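Local coordinates for protein beta-N-acetylhexosaminidase (Thermotoga neapolitana, PDB 5BZA) that probably hydrolyses terminal non-reducing N-acetyl-D-hexosamine residues from N-acetyl-beta-D-hexosaminides, as a thermostable glycoside hydrolase of family 3, at residues 108-120 / 130-143. Residues are numbered along the deposited sequence; the frame is centred on the assembly and turned at random.
Sequences FNMVFAPVLDLLS and RSFGSDPEVVASHG
Ser131 reaches across to the backbone of Asp117. Its CB lies 3.3 Å from Asp117 O. OG, swung opposite the backbone N (chi1 164°), gives its proton to that same Asp117 O at 2.8 Å, tilted 21° from the carbonyl plane. OG also accepts from Gly133 N, closing an ST turn; serine suits a place that needs a donor and an acceptor on one small tip. The turn leads to Gly133 O, which takes the nearly straight bond from Leu119 N (2.8 Å, 178°), although this N-H comes in above the carbonyl plane. Glycine fits here because its backbone conformation would press a CB against the preceding carbonyl oxygen.

A water joins the same two loops: it donates to Val115 O and Asp117 O and accepts from Phe132 N, so Asp117 O is gripped twice.

Apolar side chains pack beside these bonds. Val115 CG1 sits 3.2 Å from Arg130 O. Leu118 CD2 lies 3.8 Å from Val139 CG2 in the first turn of helix 136-153, branched apolar tips crossing at about a right angle and suited to packing beside the helix start. Leu116 CD2 rests 3.6 Å from Gly143 CA, where a CB would clash. Pro114, after a cis peptide bond, sets CB at the ring edge of Phe132.

The contact thus ties the loop following strand 110-111 of the TIM-barrel domain to the next helix. Asp117, His161 and His165 are zinc ligands in a crystal structure of this protein; here Asp117 OD2 bonds to the ring of cadmium-binding His161 and OD1 to His165 N. Backbone bonds therefore probably help position a metal ligand.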
ATOM      1  N   PHE B 108      11.590  -5.586  -0.192  1.00 10.09           N
ATOM      2  CA  PHE B 108      12.693  -4.726   0.305  1.00  8.77           C
ATOM      3  C   PHE B 108      13.449  -5.459   1.448  1.00 13.05           C
ATOM      4  O   PHE B 108      12.903  -6.372   2.053  1.00 10.64           O
ATOM      5  CB  PHE B 108      12.150  -3.363   0.766  1.00  7.24           C
ATOM      6  CG  PHE B 108      11.670  -2.488  -0.369  1.00  9.16           C
ATOM      7  CD1 PHE B 108      12.552  -1.634  -1.042  1.00  9.76           C
ATOM      8  CD2 PHE B 108      10.333  -2.582  -0.821  1.00 10.34           C
ATOM      9  CE1 PHE B 108      12.105  -0.827  -2.110  1.00  9.55           C
ATOM     10  CE2 PHE B 108       9.866  -1.806  -1.893  1.00  8.54           C
ATOM     11  CZ  PHE B 108      10.753  -0.926  -2.543  1.00  8.33           C
ATOM     12  N   ASN B 109      14.732  -5.180   1.671  1.00 11.96           N
ATOM     13  CA  ASN B 109      15.359  -5.706   2.891  1.00 11.59           C
ATOM     14  C   ASN B 109      16.187  -4.663   3.663  1.00 11.23           C
ATOM     15  O   ASN B 109      16.737  -4.955   4.735  1.00  8.33           O
ATOM     16  CB  ASN B 109      16.226  -6.931   2.566  1.00 14.50           C
ATOM     17  CG  ASN B 109      17.085  -6.730   1.349  1.00 16.32           C
ATOM     18  OD1 ASN B 109      17.764  -5.708   1.226  1.00 13.06           O
ATOM     19  ND2 ASN B 109      17.074  -7.712   0.427  1.00 18.24           N
ATOM     20  N   MET B 110      16.163  -3.418   3.189  1.00 12.84           N
ATOM     21  CA  MET B 110      16.820  -2.319   3.891  1.00  8.94           C
ATOM     22  C   MET B 110      15.913  -1.118   3.736  1.00 10.32           C
ATOM     23  O   MET B 110      15.137  -1.048   2.796  1.00  6.23           O
ATOM     24  CB  MET B 110      18.219  -2.030   3.323  1.00  6.88           C
ATOM     25  CG  MET B 110      18.972  -0.885   4.047  1.00 10.72           C
ATOM     26  SD  MET B 110      20.705  -0.712   3.527  1.00  8.17           S
ATOM     27  CE  MET B 110      21.441  -2.098   4.404  1.00  5.96           C
ATOM     28  N   VAL B 111      15.977  -0.201   4.685  1.00  9.48           N
ATOM     29  CA  VAL B 111      15.364   1.085   4.533  1.00  7.14           C
ATOM     30  C   VAL B 111      16.414   2.163   4.915  1.00  9.63           C
ATOM     31  O   VAL B 111      17.165   2.033   5.884  1.00  7.57           O
ATOM     32  CB  VAL B 111      14.096   1.198   5.395  1.00  6.87           C
ATOM     33  CG1 VAL B 111      14.458   1.142   6.908  1.00  9.04           C
ATOM     34  CG2 VAL B 111      13.290   2.446   5.020  1.00  7.45           C
ATOM     35  N   PHE B 112      16.442   3.239   4.138  1.00 10.09           N
ATOM     36  CA  PHE B 112      17.333   4.351   4.423  1.00  9.63           C
ATOM     37  C   PHE B 112      16.609   5.230   5.445  1.00  9.56           C
ATOM     38  O   PHE B 112      16.188   6.352   5.133  1.00  7.67           O
ATOM     39  CB  PHE B 112      17.696   5.105   3.140  1.00  7.17           C
ATOM     40  CG  PHE B 112      18.609   4.331   2.220  1.00  7.14           C
ATOM     41  CD1 PHE B 112      19.354   3.281   2.688  1.00  7.31           C
ATOM     42  CD2 PHE B 112      18.747   4.692   0.885  1.00  9.06           C
ATOM     43  CE1 PHE B 112      20.236   2.579   1.851  1.00  6.74           C
ATOM     44  CE2 PHE B 112      19.626   3.988   0.031  1.00  8.26           C
ATOM     45  CZ  PHE B 112      20.366   2.918   0.528  1.00  7.81           C
ATOM     46  N   ALA B 113      16.489   4.684   6.658  1.00 25.01           N
ATOM     47  CA  ALA B 113      15.871   5.333   7.798  1.00  8.92           C
ATOM     48  C   ALA B 113      16.294   4.528   9.036  1.00  9.86           C
ATOM     49  O   ALA B 113      16.754   3.398   8.878  1.00  9.72           O
ATOM     50  CB  ALA B 113      14.386   5.354   7.660  1.00 10.12           C
ATOM     51  N   PRO B 114      16.178   5.097  10.250  1.00  8.42           N
ATOM     52  CA  PRO B 114      15.701   6.432  10.644  1.00 11.73           C
ATOM     53  C   PRO B 114      16.733   7.575  10.505  1.00  9.01           C
ATOM     54  O   PRO B 114      17.942   7.363  10.483  1.00  6.13           O
ATOM     55  CB  PRO B 114      15.340   6.246  12.129  1.00  5.82           C
ATOM     56  CG  PRO B 114      16.335   5.271  12.598  1.00  9.66           C
ATOM     57  CD  PRO B 114      16.589   4.314  11.434  1.00  7.54           C
ATOM     58  N   VAL B 115      16.194   8.782  10.373  1.00  8.33           N
ATOM     59  CA  VAL B 115      16.919  10.033  10.498  1.00  7.39           C
ATOM     60  C   VAL B 115      17.219  10.274  11.955  1.00  8.94           C
ATOM     61  O   VAL B 115      16.278  10.337  12.786  1.00  6.07           O
ATOM     62  CB  VAL B 115      16.089  11.209   9.958  1.00  8.85           C
ATOM     63  CG1 VAL B 115      16.673  12.602  10.449  1.00  7.75           C
ATOM     64  CG2 VAL B 115      15.990  11.102   8.459  1.00  6.28           C
ATOM     65  N   LEU B 116      18.517  10.408  12.269  1.00  9.01           N
ATOM     66  CA  LEU B 116      18.908  10.676  13.642  1.00  8.71           C
ATOM     67  C   LEU B 116      19.446  12.107  13.838  1.00 10.15           C
ATOM     68  O   LEU B 116      19.871  12.484  14.933  1.00 10.30           O
ATOM     69  CB  LEU B 116      19.928   9.627  14.096  1.00 10.04           C
ATOM     70  CG  LEU B 116      19.506   8.148  14.070  1.00  9.41           C
ATOM     71  CD1 LEU B 116      20.614   7.293  14.677  1.00  9.45           C
ATOM     72  CD2 LEU B 116      18.192   7.948  14.785  1.00  7.75           C
ATOM     73  N   ASP B 117      19.366  12.898  12.775  1.00 10.44           N
ATOM     74  CA  ASP B 117      19.759  14.289  12.781  1.00 12.00           C
ATOM     75  C   ASP B 117      18.892  15.032  13.785  1.00  9.32           C
ATOM     76  O   ASP B 117      17.703  14.704  13.981  1.00 10.35           O
ATOM     77  CB  ASP B 117      19.601  14.891  11.403  1.00 10.19           C
ATOM     78  CG  ASP B 117      20.381  14.151  10.340  1.00 14.15           C
ATOM     79  OD1 ASP B 117      21.562  13.779  10.561  1.00 10.19           O
ATOM     80  OD2 ASP B 117      19.806  13.958   9.243  1.00 16.28           O
ATOM     81  N   LEU B 118      19.509  15.964  14.495  1.00  8.79           N
ATOM     82  CA  LEU B 118      18.835  16.744  15.517  1.00 11.66           C
ATOM     83  C   LEU B 118      18.050  17.852  14.893  1.00 12.38           C
ATOM     84  O   LEU B 118      18.451  18.384  13.870  1.00 13.61           O
ATOM     85  CB  LEU B 118      19.848  17.342  16.513  1.00 10.92           C
ATOM     86  CG  LEU B 118      20.775  16.349  17.196  1.00 12.26           C
ATOM     87  CD1 LEU B 118      21.708  17.033  18.230  1.00 13.40           C
ATOM     88  CD2 LEU B 118      19.950  15.279  17.863  1.00 10.17           C
ATOM     89  N   LEU B 119      16.946  18.232  15.516  1.00 13.56           N
ATOM     90  CA  LEU B 119      16.258  19.425  15.083  1.00 14.83           C
ATOM     91  C   LEU B 119      17.092  20.609  15.621  1.00 19.54           C
ATOM     92  O   LEU B 119      17.559  20.580  16.767  1.00 18.47           O
ATOM     93  CB  LEU B 119      14.822  19.450  15.605  1.00 16.40           C
ATOM     94  CG  LEU B 119      14.020  20.681  15.164  1.00 18.69           C
ATOM     95  CD1 LEU B 119      13.942  20.742  13.634  1.00 17.11           C
ATOM     96  CD2 LEU B 119      12.640  20.701  15.790  1.00 19.59           C
ATOM     97  N   SER B 120      17.337  21.616  14.792  1.00 17.08           N
ATOM     98  CA  SER B 120      17.994  22.823  15.283  1.00 21.32           C
ATOM     99  C   SER B 120      17.189  24.053  14.915  1.00 24.53           C
ATOM    100  O   SER B 120      16.923  24.245  13.727  1.00 27.33           O
ATOM    101  CB  SER B 120      19.407  22.943  14.735  1.00 20.45           C
ATOM    102  OG  SER B 120      20.111  23.899  15.516  1.00 27.49           O
ATOM    103  N   ARG B 130      11.525  16.025   9.467  1.00 11.09           N
ATOM    104  CA  ARG B 130      12.176  14.717   9.385  1.00 11.98           C
ATOM    105  C   ARG B 130      12.975  14.265  10.651  1.00 11.95           C
ATOM    106  O   ARG B 130      13.527  13.141  10.691  1.00 12.94           O
ATOM    107  CB  ARG B 130      13.080  14.682   8.148  1.00 11.31           C
ATOM    108  CG  ARG B 130      12.326  14.884   6.812  1.00 10.36           C
ATOM    109  CD  ARG B 130      13.326  15.018   5.646  1.00 11.65           C
ATOM    110  NE  ARG B 130      14.192  13.840   5.496  1.00  9.34           N
ATOM    111  CZ  ARG B 130      15.413  13.859   4.957  1.00 12.38           C
ATOM    112  NH1 ARG B 130      15.947  15.011   4.577  1.00 17.45           N
ATOM    113  NH2 ARG B 130      16.141  12.742   4.846  1.00 13.75           N
ATOM    114  N   SER B 131      13.059  15.124  11.660  1.00 10.98           N
ATOM    115  CA  SER B 131      13.771  14.809  12.890  1.00  9.99           C
ATOM    116  C   SER B 131      12.833  14.539  14.087  1.00 11.66           C
ATOM    117  O   SER B 131      11.816  15.202  14.293  1.00  9.62           O
ATOM    118  CB  SER B 131      14.782  15.955  13.246  1.00 15.14           C
ATOM    119  OG  SER B 131      15.233  15.865  14.602  1.00  9.76           O
ATOM    120  N   PHE B 132      13.237  13.611  14.930  1.00 10.58           N
ATOM    121  CA  PHE B 132      12.514  13.334  16.150  1.00 10.46           C
ATOM    122  C   PHE B 132      12.505  14.523  17.105  1.00 12.08           C
ATOM    123  O   PHE B 132      11.629  14.587  17.969  1.00  9.86           O
ATOM    124  CB  PHE B 132      13.149  12.117  16.862  1.00 11.24           C
ATOM    125  CG  PHE B 132      12.923  10.798  16.157  1.00 11.25           C
ATOM    126  CD1 PHE B 132      11.631  10.260  16.050  1.00 10.74           C
ATOM    127  CD2 PHE B 132      13.995  10.109  15.576  1.00  9.48           C
ATOM    128  CE1 PHE B 132      11.398   9.026  15.413  1.00 11.76           C
ATOM    129  CE2 PHE B 132      13.773   8.886  14.915  1.00 10.40           C
ATOM    130  CZ  PHE B 132      12.449   8.345  14.844  1.00 10.54           C
ATOM    131  N   GLY B 133      13.504  15.428  17.004  1.00 13.72           N
ATOM    132  CA  GLY B 133      13.537  16.626  17.852  1.00 16.10           C
ATOM    133  C   GLY B 133      14.907  17.225  18.156  1.00 12.66           C
ATOM    134  O   GLY B 133      15.906  16.752  17.626  1.00 11.37           O
ATOM    135  N   SER B 134      14.965  18.266  18.995  1.00 13.99           N
ATOM    136  CA  SER B 134      16.261  18.900  19.364  1.00 18.22           C
ATOM    137  C   SER B 134      17.006  18.129  20.450  1.00 17.10           C
ATOM    138  O   SER B 134      18.233  18.089  20.469  1.00 15.29           O
ATOM    139  CB  SER B 134      16.085  20.360  19.794  1.00 15.67           C
ATOM    140  OG  SER B 134      15.184  20.474  20.876  1.00 28.96           O
ATOM    141  N   ASP B 135      16.256  17.600  21.400  1.00 18.53           N
ATOM    142  CA  ASP B 135      16.818  16.921  22.552  1.00 13.97           C
ATOM    143  C   ASP B 135      17.476  15.591  22.148  1.00 14.01           C
ATOM    144  O   ASP B 135      16.791  14.658  21.711  1.00 14.39           O
ATOM    145  CB  ASP B 135      15.718  16.744  23.598  1.00  9.76           C
ATOM    146  CG  ASP B 135      16.193  16.039  24.869  1.00 14.49           C
ATOM    147  OD1 ASP B 135      17.220  15.338  24.881  1.00 13.20           O
ATOM    148  OD2 ASP B 135      15.490  16.122  25.888  1.00 16.18           O
ATOM    149  N   PRO B 136      18.824  15.507  22.293  1.00 14.23           N
ATOM    150  CA  PRO B 136      19.539  14.281  21.873  1.00 16.22           C
ATOM    151  C   PRO B 136      19.007  13.004  22.535  1.00 16.09           C
ATOM    152  O   PRO B 136      19.066  11.930  21.930  1.00 14.32           O
ATOM    153  CB  PRO B 136      20.998  14.545  22.303  1.00 10.68           C
ATOM    154  CG  PRO B 136      21.115  16.067  22.343  1.00  9.83           C
ATOM    155  CD  PRO B 136      19.756  16.543  22.818  1.00 11.83           C
ATOM    156  N   GLU B 137      18.522  13.097  23.766  1.00 13.99           N
ATOM    157  CA  GLU B 137      18.058  11.893  24.419  1.00 17.69           C
ATOM    158  C   GLU B 137      16.728  11.391  23.802  1.00 18.70           C
ATOM    159  O   GLU B 137      16.497  10.175  23.670  1.00 16.99           O
ATOM    160  CB  GLU B 137      17.935  12.101  25.917  1.00 16.94           C
ATOM    161  CG  GLU B 137      18.962  11.274  26.626  1.00 19.93           C
ATOM    162  CD  GLU B 137      18.684   9.765  26.504  1.00 43.54           C
ATOM    163  OE1 GLU B 137      17.541   9.341  26.189  1.00 56.06           O
ATOM    164  OE2 GLU B 137      19.646   8.991  26.693  1.00 43.29           O
ATOM    165  N   VAL B 138      15.866  12.340  23.447  1.00 15.61           N
ATOM    166  CA  VAL B 138      14.597  12.025  22.808  1.00 17.05           C
ATOM    167  C   VAL B 138      14.856  11.376  21.456  1.00 15.08           C
ATOM    168  O   VAL B 138      14.222  10.350  21.090  1.00 14.75           O
ATOM    169  CB  VAL B 138      13.723  13.311  22.643  1.00 15.58           C
ATOM    170  CG1 VAL B 138      12.437  13.030  21.806  1.00 11.16           C
ATOM    171  CG2 VAL B 138      13.335  13.841  24.019  1.00 16.05           C
ATOM    172  N   VAL B 139      15.777  11.977  20.706  1.00 13.06           N
ATOM    173  CA  VAL B 139      16.180  11.442  19.399  1.00 12.41           C
ATOM    174  C   VAL B 139      16.795  10.054  19.575  1.00 15.48           C
ATOM    175  O   VAL B 139      16.545   9.131  18.781  1.00 14.60           O
ATOM    176  CB  VAL B 139      17.180  12.399  18.677  1.00 14.74           C
ATOM    177  CG1 VAL B 139      17.777  11.801  17.377  1.00 12.79           C
ATOM    178  CG2 VAL B 139      16.530  13.714  18.393  1.00 13.87           C
ATOM    179  N   ALA B 140      17.592   9.886  20.618  1.00 13.82           N
ATOM    180  CA  ALA B 140      18.226   8.593  20.849  1.00 11.98           C
ATOM    181  C   ALA B 140      17.206   7.482  21.142  1.00 11.39           C
ATOM    182  O   ALA B 140      17.358   6.385  20.618  1.00  9.73           O
ATOM    183  CB  ALA B 140      19.269   8.687  21.986  1.00 10.82           C
ATOM    184  N   SER B 141      16.216   7.738  22.005  1.00 12.36           N
ATOM    185  CA  SER B 141      15.290   6.661  22.374  1.00 14.20           C
ATOM    186  C   SER B 141      14.351   6.342  21.189  1.00 12.01           C
ATOM    187  O   SER B 141      14.100   5.171  20.876  1.00 10.65           O
ATOM    188  CB  SER B 141      14.489   6.986  23.656  1.00 17.30           C
ATOM    189  OG  SER B 141      13.565   8.054  23.522  1.00 15.42           O
ATOM    190  N   HIS B 142      13.896   7.375  20.493  1.00 12.02           N
ATOM    191  CA  HIS B 142      13.025   7.164  19.340  1.00 12.97           C
ATOM    192  C   HIS B 142      13.776   6.496  18.180  1.00  9.92           C
ATOM    193  O   HIS B 142      13.208   5.679  17.451  1.00 10.59           O
ATOM    194  CB  HIS B 142      12.408   8.475  18.893  1.00 10.94           C
ATOM    195  CG  HIS B 142      11.360   8.982  19.828  1.00 10.79           C
ATOM    196  ND1 HIS B 142      11.663   9.580  21.040  1.00 10.65           N
ATOM    197  CD2 HIS B 142      10.009   8.944  19.758  1.00  9.74           C
ATOM    198  CE1 HIS B 142      10.544   9.934  21.642  1.00 13.12           C
ATOM    199  NE2 HIS B 142       9.522   9.546  20.891  1.00 11.68           N
ATOM    200  N   GLY B 143      15.037   6.849  18.010  1.00 10.54           N
ATOM    201  CA  GLY B 143      15.885   6.226  17.002  1.00  9.86           C
ATOM    202  C   GLY B 143      16.169   4.763  17.283  1.00  9.56           C
ATOM    203  O   GLY B 143      16.204   3.924  16.342  1.00  9.21           O
TER
HETATM  204  O   HOH W   1      15.993  12.484  14.238  1.00 12.84           O